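Local atomic coordinates of L-Ala-D/L-Glu Epimerase (Escherichia coli, PDB entry 1JPD), a protein that belongs to the enolase superfamily of enzymes, with a mandelate racemase-like N-terminal domain and a C-terminal domain of the TIM-barrel type. Residues Cys193-Leu196 with Ala197-Gly200; Phe219-Pro222 with Leu223-Ala227. All blocks are in the same frame, centred on the assembly; numbering follows the deposited sequence.

Contact 1. Residues Cys193-Leu196 with Ala197-Gly200; sequences CQLL and ADLG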
loop_
_atom_site.group_PDB
_atom_site.type_symbol
_atom_site.label_atom_id
_atom_site.label_comp_id
_atom_site.label_asym_id
_atom_site.label_seq_id
_atom_site.Cartn_x
_atom_site.Cartn_y
_atom_site.Cartn_z
ATOM N N CYS A 193 -1.635 23.305 -4.813
ATOM C CA CYS A 193 -1.509 22.322 -5.879
ATOM C C CYS A 193 -0.823 23.009 -7.048
ATOM O O CYS A 193 0.005 22.408 -7.730
ATOM C CB CYS A 193 -2.873 21.786 -6.320
ATOM S SG CYS A 193 -3.756 20.833 -5.075
ATOM N N GLN A 194 -1.143 24.284 -7.254
ATOM C CA GLN A 194 -0.550 25.036 -8.354
ATOM C C GLN A 194 0.960 25.153 -8.203
ATOM O O GLN A 194 1.690 25.082 -9.187
ATOM C CB GLN A 194 -1.169 26.429 -8.463
ATOM C CG GLN A 194 -0.874 27.079 -9.808
ATOM C CD GLN A 194 -1.335 26.209 -10.969
ATOM O OE1 GLN A 194 -2.531 25.929 -11.112
ATOM N NE2 GLN A 194 -0.389 25.768 -11.797
ATOM N N LEU A 195 1.428 25.334 -6.972
ATOM C CA LEU A 195 2.861 25.416 -6.717
ATOM C C LEU A 195 3.517 24.063 -6.988
ATOM O O LEU A 195 4.600 24.004 -7.556
ATOM C CB LEU A 195 3.133 25.809 -5.271
ATOM C CG LEU A 195 4.617 25.698 -4.929
ATOM C CD1 LEU A 195 5.408 26.633 -5.841
ATOM C CD2 LEU A 195 4.848 26.047 -3.474
ATOM N N LEU A 196 2.870 22.978 -6.568
ATOM C CA LEU A 196 3.421 21.652 -6.802
ATOM C C LEU A 196 3.556 21.439 -8.299
ATOM O O LEU A 196 4.521 20.823 -8.767
ATOM C CB LEU A 196 2.528 20.565 -6.189
ATOM C CG LEU A 196 2.425 20.624 -4.660
ATOM C CD1 LEU A 196 1.644 19.414 -4.143
ATOM C CD2 LEU A 196 3.830 20.655 -4.061
ATOM N N ALA A 197 2.593 21.962 -9.054
ATOM C CA ALA A 197 2.628 21.837 -10.505
ATOM C C ALA A 197 3.776 22.674 -11.076
ATOM O O ALA A 197 4.472 22.225 -11.982
ATOM C CB ALA A 197 1.300 22.267 -11.111
ATOM N N ASP A 198 3.989 23.879 -10.548
ATOM C CA ASP A 198 5.085 24.711 -11.044
ATOM C C ASP A 198 6.434 24.007 -10.861
ATOM O O ASP A 198 7.383 24.280 -11.600
ATOM C CB ASP A 198 5.154 26.069 -10.319
ATOM C CG ASP A 198 3.950 26.958 -10.587
ATOM O OD1 ASP A 198 3.273 26.784 -11.625
ATOM O OD2 ASP A 198 3.688 27.857 -9.759
ATOM N N LEU A 199 6.512 23.107 -9.877
ATOM C CA LEU A 199 7.742 22.381 -9.563
ATOM C C LEU A 199 7.807 20.995 -10.196
ATOM O O LEU A 199 8.727 20.205 -9.921
ATOM C CB LEU A 199 7.900 22.265 -8.046
ATOM C CG LEU A 199 8.035 23.618 -7.336
ATOM C CD1 LEU A 199 8.185 23.425 -5.833
ATOM C CD2 LEU A 199 9.243 24.356 -7.900
ATOM N N GLY A 200 6.825 20.699 -11.039
ATOM C CA GLY A 200 6.792 19.416 -11.714
ATOM C C GLY A 200 6.440 18.226 -10.839
ATOM O O GLY A 200 6.798 17.098 -11.177
#
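L199 folds back over the last turn of helix 189-198, and its side chain runs against the carbonyls of L195 and L196. Its CB lies 3.7 Å from L196 O. One bond further, CG is 3.5 Å from L195 O, and at the tip CD1 meets L195 CD1 at 4.2 Å, an apolar contact between leucines four residues apart. With CG turned beside the backbone N (chi1 -62°), the isobutyl group stays alongside the previous turn. On the more polar flank, Q194, its chain bent at chi2, brings NE2 to 3.8 Å from D198 OD1, too long for a hydrogen bond; amide and carboxylate planes are turned 43° apart. Such polar side chains suit this exposed surface. The backbone carries the regular helical bonds A197 N to C193 O and D198 N to Q194 O, after which L199 N makes only weak bonds to L195 O and L196 O. A Schellman motif then ends the helix: G200, readily accommodated at phi 72°, donates its N to A197 O at 3.0 Å, and V201 N reaches L196 O. L195 and L199 pack on helix 160-170, while L196 reaches both that helix and L204 of strand 203-205.

Contact 2. Residues Phe219-Pro222 with Leu223-Ala227; sequences FIHP and LPICA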
loop_
_atom_site.group_PDB
_atom_site.type_symbol
_atom_site.label_atom_id
_atom_site.label_comp_id
_atom_site.label_asym_id
_atom_site.label_seq_id
_atom_site.Cartn_x
_atom_site.Cartn_y
_atom_site.Cartn_z
ATOM N N PHE A 219 -12.192 22.937 -7.845
ATOM C CA PHE A 219 -11.123 23.530 -8.639
ATOM C C PHE A 219 -10.499 22.523 -9.589
ATOM O O PHE A 219 -10.435 21.332 -9.288
ATOM C CB PHE A 219 -10.056 24.164 -7.725
ATOM C CG PHE A 219 -9.205 23.173 -6.969
ATOM C CD1 PHE A 219 -8.059 22.627 -7.553
ATOM C CD2 PHE A 219 -9.531 22.806 -5.658
ATOM C CE1 PHE A 219 -7.246 21.729 -6.844
ATOM C CE2 PHE A 219 -8.725 21.912 -4.940
ATOM C CZ PHE A 219 -7.579 21.373 -5.535
ATOM N N ILE A 220 -10.068 22.994 -10.755
ATOM C CA ILE A 220 -9.447 22.107 -11.731
ATOM C C ILE A 220 -8.056 21.746 -11.212
ATOM O O ILE A 220 -7.185 22.609 -11.072
ATOM C CB ILE A 220 -9.341 22.788 -13.115
ATOM C CG1 ILE A 220 -10.733 23.236 -13.570
ATOM C CG2 ILE A 220 -8.750 21.818 -14.134
ATOM C CD1 ILE A 220 -10.733 24.131 -14.797
ATOM N N HIS A 221 -7.860 20.466 -10.923
ATOM C CA HIS A 221 -6.591 19.979 -10.394
ATOM C C HIS A 221 -5.415 20.223 -11.327
ATOM O O HIS A 221 -5.420 19.783 -12.473
ATOM C CB HIS A 221 -6.702 18.480 -10.077
ATOM C CG HIS A 221 -7.760 18.152 -9.069
ATOM N ND1 HIS A 221 -8.077 16.860 -8.714
ATOM C CD2 HIS A 221 -8.576 18.952 -8.341
ATOM C CE1 HIS A 221 -9.043 16.878 -7.813
ATOM N NE2 HIS A 221 -9.363 18.135 -7.569
ATOM N N PRO A 222 -4.391 20.941 -10.845
ATOM C CA PRO A 222 -3.198 21.233 -11.645
ATOM C C PRO A 222 -2.262 20.027 -11.768
ATOM O O PRO A 222 -1.373 20.010 -12.618
ATOM C CB PRO A 222 -2.561 22.409 -10.900
ATOM C CG PRO A 222 -2.949 22.165 -9.494
ATOM C CD PRO A 222 -4.401 21.759 -9.621
ATOM N N LEU A 223 -2.447 19.036 -10.897
ATOM C CA LEU A 223 -1.644 17.811 -10.942
ATOM C C LEU A 223 -2.546 16.701 -10.457
ATOM O O LEU A 223 -3.555 16.954 -9.798
ATOM C CB LEU A 223 -0.404 17.886 -10.040
ATOM C CG LEU A 223 -0.561 17.755 -8.521
ATOM C CD1 LEU A 223 0.817 17.614 -7.880
ATOM C CD2 LEU A 223 -1.290 18.962 -7.967
ATOM N N PRO A 224 -2.209 15.455 -10.790
ATOM C CA PRO A 224 -3.055 14.351 -10.337
ATOM C C PRO A 224 -3.091 14.350 -8.811
ATOM O O PRO A 224 -2.066 14.599 -8.158
ATOM C CB PRO A 224 -2.343 13.116 -10.892
ATOM C CG PRO A 224 -1.563 13.651 -12.075
ATOM C CD PRO A 224 -1.051 14.962 -11.552
ATOM N N ILE A 225 -4.265 14.092 -8.244
ATOM C CA ILE A 225 -4.413 14.042 -6.794
ATOM C C ILE A 225 -4.889 12.634 -6.441
ATOM O O ILE A 225 -5.918 12.174 -6.939
ATOM C CB ILE A 225 -5.403 15.135 -6.296
ATOM C CG1 ILE A 225 -4.837 16.522 -6.635
ATOM C CG2 ILE A 225 -5.611 15.015 -4.789
ATOM C CD1 ILE A 225 -5.578 17.690 -6.003
ATOM N N CYS A 226 -4.127 11.948 -5.591
ATOM C CA CYS A 226 -4.429 10.557 -5.219
ATOM C C CYS A 226 -5.174 10.306 -3.914
ATOM O O CYS A 226 -4.908 10.938 -2.892
ATOM C CB CYS A 226 -3.133 9.733 -5.191
ATOM S SG CYS A 226 -3.383 7.942 -5.115
ATOM N N ALA A 227 -6.096 9.351 -3.961
ATOM C CA ALA A 227 -6.875 8.972 -2.791
ATOM C C ALA A 227 -6.140 7.853 -2.067
ATOM O O ALA A 227 -5.668 6.900 -2.698
ATOM C CB ALA A 227 -8.262 8.495 -3.210
#
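The H221 ring receives I225 CD1 over one face, nearly centred: the methyl lies 3.8 Å from the ring centroid and 10° off the ring normal, a CH-pi contact. H221 in turn sets its NE2 above one face of the F219 ring, offset toward the rim, while P222 CD lies in plane at the F219 edge. This cluster stands where the loop enters strand 225-227, a parallel strand of the TIM-type barrel. F219 also meets the isoleucine directly, CZ lying 4.2 Å from I225 CD1, so that one methyl serves both aromatic residues. A beta-branched residue suits the strand, and its longer CG1-CD1 arm supplies the methyl: with CG1 beside the backbone N (chi1 -63°), I225 extends its tip over the imidazole. Hydrogen bonds fix the histidine's rotation: NE2 pairs with L216 O and ND1 with E245 OE2, the latter oxygen also taking I225 N. Two acceptors, one a carboxylate, would probably favour a doubly protonated ring. The prolines shape the path. The ring of P222 restricts its phi, and L223, extended as residues before proline commonly are, leads through P224 into the strand. L223 buries its side chain against C193, V201 and L204, while its CD2 lies 3.9 Å from P222 CG.

In the fold
Following the chain from strand 175-179, helix 189-198 runs to contact 1, where its C-terminal end closes on itself before the turn into strand 203-205; this completes a beta-alpha-beta unit. A further loop then leads to contact 2, which marks the entry into strand 225-227, the parallel neighbour of strand 203-205. Both contacts are local, contact 1 at a helix end and contact 2 on the approach to a strand, and the two stand in series, neither enclosing nor crossing the other. Their centres are nonetheless about 11 Å apart, and they touch chiefly through C193, which packs on P222 and brings its SG to 3.7 Å from I225 CD1. Together they pack the helical layer onto the loop entering the next barrel strand.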